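Local atomic coordinates of probable quinone reductase Qor (NADPH:quinone reductase) (Zeta-crystallin homolog protein) (Mycobacterium tuberculosis, PDB entry 4RVU), a protein that binds NADPH and probably uses it to reduce quinones. Residues I8-L19 against L309-E320. Residues are numbered along the deposited sequence; the frame is centred on the assembly and turned at random.
Sequences IEVTETGGPGVL and LADALRAHQDLE. With NDP (NADPH dihydro-nicotinamide-adenine-dinucleotide phosphate), chain E.
Leu19 lays its CD1 methyl on one face of the His316 imidazole. CD1 lies 3.5 Å from the centroid of the His316 ring and 17° off the ring normal, a CH-pi contact. The methyl is displaced slightly toward the ring's rim. His316 ND1 is hydrogen-bonded to Arg51 and His316 NE2 to the hydroxyl of Tyr100. With both ring nitrogens engaged, the rotation of the ring is probably fixed, one face toward Leu19. With CG anti to the carbonyl carbon (chi1 -61°), the Leu19 side chain crosses that of His316 at about a right angle.

The Pro16 ring packs on helix 312-320 against Leu313 and Gln317, which lie one turn apart. Its CB is 3.8 Å from Gln317 CG, and the two side chains cross at about a right angle. Pro16 CG also comes within 4.0 Å of Glu320 OE1. Leu313 meets the backbone of the 16-17 turn: its CG sits 3.5 Å from Pro16 O, and its CD1 touches Gly17 CA.

Ile8 packs where the 3-10 turn at 309-310 leads into helix 312-320. Its CG1 meets Leu309 CD1 at 3.7 Å as the two side chains slide past each other in opposite directions. CG1 and CD1 of Ile8 both rest on the Ala312 methyl.

Direct contact is mainly apolar, but one water joins the backbones. The water oxygen donates to Ala310 O at 2.8 Å and, over a longer 3.2 Å, to Leu19 O; it accepts from Leu313 N at 2.9 Å.

Glu320 OE2 forms a salt bridge with Arg51 of helix 45-52, which also bonds Gly14 O. Arg51 thus bridges the loop at Gly14 and helix 312-320. The contact is consistent with the medium-chain dehydrogenase/reductase fold, in which the C-terminal part of the chain returns to the GroES-like N-terminal part. At its C-terminal end helix 312-320 reaches NADPH, with Leu319 also touching Phe45. Strand 5-10, paired with strand 20-24, borders its N-terminal end, where strand 303-308 leads in.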
loop_
_atom_site.group_PDB
_atom_site.type_symbol
_atom_site.label_atom_id
_atom_site.label_comp_id
_atom_site.label_asym_id
_atom_site.label_seq_id
_atom_site.Cartn_x
_atom_site.Cartn_y
_atom_site.Cartn_z
ATOM N N ILE A 8 22.271 -25.214 17.478
ATOM C CA ILE A 8 22.756 -24.995 16.128
ATOM C C ILE A 8 23.274 -23.565 16.054
ATOM O O ILE A 8 22.504 -22.594 16.103
ATOM C CB ILE A 8 21.657 -25.232 15.077
ATOM C CG1 ILE A 8 21.132 -26.676 15.151
ATOM C CG2 ILE A 8 22.177 -24.943 13.671
ATOM C CD1 ILE A 8 22.078 -27.734 14.557
ATOM N N GLU A 9 24.589 -23.429 15.964
ATOM C CA GLU A 9 25.199 -22.106 16.026
ATOM C C GLU A 9 25.772 -21.718 14.676
ATOM O O GLU A 9 26.296 -22.562 13.944
ATOM C CB GLU A 9 26.301 -22.102 17.082
ATOM C CG GLU A 9 27.085 -20.804 17.174
ATOM C CD GLU A 9 28.289 -20.944 18.075
ATOM O OE1 GLU A 9 29.208 -21.715 17.720
ATOM O OE2 GLU A 9 28.308 -20.297 19.141
ATOM N N VAL A 10 25.659 -20.435 14.349
ATOM C CA VAL A 10 26.261 -19.877 13.148
ATOM C C VAL A 10 27.431 -18.990 13.575
ATOM O O VAL A 10 27.244 -18.015 14.303
ATOM C CB VAL A 10 25.223 -19.082 12.341
ATOM C CG1 VAL A 10 25.858 -18.424 11.126
ATOM C CG2 VAL A 10 24.093 -20.007 11.913
ATOM N N THR A 11 28.635 -19.367 13.151
ATOM C CA THR A 11 29.863 -18.650 13.483
ATOM C C THR A 11 30.234 -17.739 12.319
ATOM O O THR A 11 30.796 -16.653 12.499
ATOM C CB THR A 11 31.002 -19.650 13.796
ATOM O OG1 THR A 11 30.808 -20.186 15.111
ATOM C CG2 THR A 11 32.369 -18.985 13.733
ATOM N N GLU A 12 29.894 -18.183 11.117
ATOM C CA GLU A 12 30.046 -17.360 9.931
ATOM C C GLU A 12 28.807 -17.575 9.075
ATOM O O GLU A 12 28.251 -18.673 9.052
ATOM C CB GLU A 12 31.316 -17.744 9.160
ATOM C CG GLU A 12 31.080 -18.721 8.005
ATOM C CD GLU A 12 32.363 -19.339 7.471
ATOM O OE1 GLU A 12 32.958 -20.171 8.194
ATOM O OE2 GLU A 12 32.767 -18.997 6.329
ATOM N N THR A 13 28.361 -16.529 8.385
ATOM C CA THR A 13 27.186 -16.646 7.527
ATOM C C THR A 13 27.526 -17.378 6.226
ATOM O O THR A 13 28.693 -17.485 5.858
ATOM C CB THR A 13 26.550 -15.273 7.233
ATOM O OG1 THR A 13 27.476 -14.446 6.515
ATOM C CG2 THR A 13 26.160 -14.577 8.535
ATOM N N GLY A 14 26.508 -17.900 5.548
ATOM C CA GLY A 14 26.713 -18.635 4.306
ATOM C C GLY A 14 25.598 -19.632 4.034
ATOM O O GLY A 14 24.447 -19.411 4.424
ATOM N N GLY A 15 25.932 -20.731 3.364
ATOM C CA GLY A 15 24.935 -21.722 3.002
ATOM C C GLY A 15 24.529 -22.584 4.176
ATOM O O GLY A 15 25.023 -22.386 5.292
ATOM N N PRO A 16 23.639 -23.558 3.933
ATOM C CA PRO A 16 23.151 -24.466 4.981
ATOM C C PRO A 16 24.298 -25.135 5.736
ATOM O O PRO A 16 24.126 -25.535 6.888
ATOM C CB PRO A 16 22.365 -25.518 4.188
ATOM C CG PRO A 16 21.931 -24.803 2.944
ATOM C CD PRO A 16 23.076 -23.887 2.611
ATOM N N GLY A 17 25.455 -25.240 5.084
ATOM C CA GLY A 17 26.627 -25.866 5.666
ATOM C C GLY A 17 27.139 -25.223 6.941
ATOM O O GLY A 17 27.737 -25.900 7.772
ATOM N N VAL A 18 26.900 -23.922 7.110
ATOM C CA VAL A 18 27.377 -23.214 8.303
ATOM C C VAL A 18 26.562 -23.531 9.564
ATOM O O VAL A 18 26.939 -23.143 10.675
ATOM C CB VAL A 18 27.431 -21.676 8.092
ATOM C CG1 VAL A 18 28.182 -21.330 6.820
ATOM C CG2 VAL A 18 26.033 -21.080 8.056
ATOM N N LEU A 19 25.441 -24.225 9.399
ATOM C CA LEU A 19 24.633 -24.614 10.553
ATOM C C LEU A 19 25.309 -25.739 11.355
ATOM O O LEU A 19 25.103 -26.927 11.080
ATOM C CB LEU A 19 23.227 -25.025 10.108
ATOM C CG LEU A 19 22.420 -23.934 9.402
ATOM C CD1 LEU A 19 21.201 -24.508 8.692
ATOM C CD2 LEU A 19 22.012 -22.859 10.397
ATOM N N LEU A 309 17.115 -32.189 15.358
ATOM C CA LEU A 309 17.697 -30.865 15.548
ATOM C C LEU A 309 19.070 -30.793 14.910
ATOM O O LEU A 309 19.417 -29.795 14.283
ATOM C CB LEU A 309 17.787 -30.521 17.041
ATOM C CG LEU A 309 18.630 -29.311 17.462
ATOM C CD1 LEU A 309 18.086 -28.031 16.852
ATOM C CD2 LEU A 309 18.644 -29.212 18.978
ATOM N N ALA A 310 19.846 -31.865 15.038
ATOM C CA ALA A 310 21.201 -31.873 14.485
ATOM C C ALA A 310 21.218 -31.781 12.966
ATOM O O ALA A 310 22.248 -31.448 12.368
ATOM C CB ALA A 310 21.986 -33.117 14.966
ATOM N N ASP A 311 20.081 -32.091 12.343
ATOM C CA ASP A 311 19.957 -32.029 10.892
ATOM C C ASP A 311 19.272 -30.759 10.403
ATOM O O ASP A 311 18.596 -30.775 9.375
ATOM C CB ASP A 311 19.181 -33.236 10.366
ATOM C CG ASP A 311 19.982 -34.517 10.413
ATOM O OD1 ASP A 311 21.226 -34.448 10.486
ATOM O OD2 ASP A 311 19.355 -35.595 10.349
ATOM N N ALA A 312 19.450 -29.662 11.133
ATOM C CA ALA A 312 18.969 -28.358 10.676
ATOM C C ALA A 312 19.486 -28.067 9.268
ATOM O O ALA A 312 18.774 -27.502 8.435
ATOM C CB ALA A 312 19.409 -27.277 11.637
ATOM N N LEU A 313 20.730 -28.457 9.004
ATOM C CA LEU A 313 21.341 -28.283 7.683
ATOM C C LEU A 313 20.461 -28.877 6.588
ATOM O O LEU A 313 20.199 -28.245 5.560
ATOM C CB LEU A 313 22.739 -28.937 7.675
ATOM C CG LEU A 313 23.612 -28.982 6.414
ATOM C CD1 LEU A 313 25.072 -29.190 6.804
ATOM C CD2 LEU A 313 23.188 -30.090 5.465
ATOM N N ARG A 314 20.005 -30.102 6.827
ATOM C CA ARG A 314 19.225 -30.861 5.861
ATOM C C ARG A 314 17.883 -30.171 5.613
ATOM O O ARG A 314 17.412 -30.083 4.478
ATOM C CB ARG A 314 19.048 -32.305 6.390
ATOM C CG ARG A 314 18.235 -33.273 5.538
ATOM C CD ARG A 314 18.321 -34.716 6.143
ATOM N NE ARG A 314 17.014 -35.306 6.467
ATOM C CZ ARG A 314 16.678 -35.791 7.663
ATOM N NH1 ARG A 314 17.545 -35.777 8.663
ATOM N NH2 ARG A 314 15.465 -36.298 7.861
ATOM N N ALA A 315 17.280 -29.658 6.681
ATOM C CA ALA A 315 16.021 -28.932 6.561
ATOM C C ALA A 315 16.198 -27.675 5.724
ATOM O O ALA A 315 15.361 -27.366 4.875
ATOM C CB ALA A 315 15.475 -28.579 7.932
ATOM N N HIS A 316 17.267 -26.932 5.971
ATOM C CA HIS A 316 17.496 -25.713 5.194
ATOM C C HIS A 316 17.726 -26.030 3.716
ATOM O O HIS A 316 17.241 -25.313 2.841
ATOM C CB HIS A 316 18.639 -24.886 5.769
ATOM C CG HIS A 316 18.236 -24.022 6.923
ATOM N ND1 HIS A 316 18.705 -22.737 7.091
ATOM C CD2 HIS A 316 17.414 -24.263 7.972
ATOM C CE1 HIS A 316 18.194 -22.226 8.198
ATOM N NE2 HIS A 316 17.411 -23.132 8.752
ATOM N N GLN A 317 18.454 -27.108 3.433
ATOM C CA GLN A 317 18.604 -27.574 2.055
ATOM C C GLN A 317 17.268 -27.872 1.385
ATOM O O GLN A 317 17.000 -27.383 0.286
ATOM C CB GLN A 317 19.485 -28.825 1.990
ATOM C CG GLN A 317 20.941 -28.564 2.320
ATOM C CD GLN A 317 21.788 -29.825 2.241
ATOM O OE1 GLN A 317 21.319 -30.922 2.554
ATOM N NE2 GLN A 317 23.040 -29.672 1.827
ATOM N N ASP A 318 16.447 -28.703 2.029
ATOM C CA ASP A 318 15.154 -29.091 1.466
ATOM C C ASP A 318 14.230 -27.884 1.282
ATOM O O ASP A 318 13.499 -27.794 0.295
ATOM C CB ASP A 318 14.463 -30.130 2.362
ATOM C CG ASP A 318 15.196 -31.455 2.409
ATOM O OD1 ASP A 318 16.091 -31.684 1.566
ATOM O OD2 ASP A 318 14.850 -32.280 3.287
ATOM N N LEU A 319 14.269 -26.957 2.238
ATOM C CA LEU A 319 13.406 -25.785 2.200
ATOM C C LEU A 319 13.778 -24.906 1.010
ATOM O O LEU A 319 12.915 -24.521 0.212
ATOM C CB LEU A 319 13.518 -25.001 3.509
ATOM C CG LEU A 319 12.715 -23.713 3.623
ATOM C CD1 LEU A 319 11.243 -23.994 3.374
ATOM C CD2 LEU A 319 12.919 -23.077 4.994
ATOM N N GLU A 320 15.072 -24.631 0.871
ATOM C CA GLU A 320 15.564 -23.788 -0.225
ATOM C C GLU A 320 15.414 -24.447 -1.591
ATOM O O GLU A 320 15.350 -23.762 -2.617
ATOM C CB GLU A 320 17.024 -23.394 0.014
ATOM C CG GLU A 320 17.226 -22.490 1.221
ATOM C CD GLU A 320 18.642 -21.950 1.332
ATOM O OE1 GLU A 320 19.568 -22.526 0.718
ATOM O OE2 GLU A 320 18.823 -20.945 2.048
HETATM P PA NDP E . 7.349 -22.120 2.605
HETATM O O1A NDP E . 7.012 -23.342 3.411
HETATM O O2A NDP E . 6.262 -21.407 1.852
HETATM O O5B NDP E . 8.528 -22.492 1.578
HETATM C C5B NDP E . 8.847 -21.615 0.503
HETATM C C4B NDP E . 8.056 -22.062 -0.715
HETATM O O4B NDP E . 8.090 -21.075 -1.745
HETATM C C3B NDP E . 8.648 -23.318 -1.330
HETATM O O3B NDP E . 8.109 -24.501 -0.740
HETATM C C2B NDP E . 8.278 -23.196 -2.794
HETATM O O2B NDP E . 7.093 -23.927 -3.079
HETATM C C1B NDP E . 8.044 -21.710 -3.023
HETATM N N9A NDP E . 9.132 -21.224 -3.903
HETATM C C8A NDP E . 8.974 -20.675 -5.118
HETATM N N7A NDP E . 10.170 -20.357 -5.668
HETATM C C5A NDP E . 11.125 -20.718 -4.794
HETATM C C6A NDP E . 12.603 -20.667 -4.749
HETATM N N6A NDP E . 13.311 -20.153 -5.779
HETATM N N1A NDP E . 13.217 -21.151 -3.649
HETATM C C2A NDP E . 12.518 -21.665 -2.622
HETATM N N3A NDP E . 11.178 -21.743 -2.595
HETATM C C4A NDP E . 10.436 -21.293 -3.633
HETATM O O3 NDP E . 8.089 -21.076 3.571
HETATM P PN NDP E . 7.349 -20.420 4.835
HETATM O O1N NDP E . 5.935 -20.933 4.890
HETATM O O2N NDP E . 8.265 -20.562 6.022
HETATM O O5D NDP E . 7.301 -18.867 4.432
HETATM C C5D NDP E . 6.627 -18.447 3.249
HETATM C C4D NDP E . 7.163 -17.094 2.805
HETATM O O4D NDP E . 6.651 -16.069 3.653
HETATM C C3D NDP E . 8.672 -17.036 2.926
HETATM O O3D NDP E . 9.177 -16.290 1.820
HETATM C C2D NDP E . 8.928 -16.269 4.205
HETATM O O2D NDP E . 10.144 -15.526 4.103
HETATM C C1D NDP E . 7.715 -15.357 4.286
HETATM N N1N NDP E . 7.302 -15.018 5.648
HETATM C C2N NDP E . 7.091 -13.733 5.942
HETATM C C3N NDP E . 6.681 -13.323 7.202
HETATM C C7N NDP E . 6.470 -11.862 7.463
HETATM O O7N NDP E . 6.047 -11.507 8.549
HETATM N N7N NDP E . 6.744 -10.991 6.493
HETATM C C4N NDP E . 6.443 -14.326 8.306
HETATM C C5N NDP E . 6.696 -15.689 7.854
HETATM C C6N NDP E . 7.106 -15.978 6.557
HETATM P P2B NDP E . 6.668 -24.246 -4.597
HETATM O O1X NDP E . 7.599 -23.405 -5.423
HETATM O O2X NDP E . 6.886 -25.724 -4.741
HETATM O O3X NDP E . 5.224 -23.842 -4.669
HETATM O O HOH W 1 22.591 -28.910 11.222
#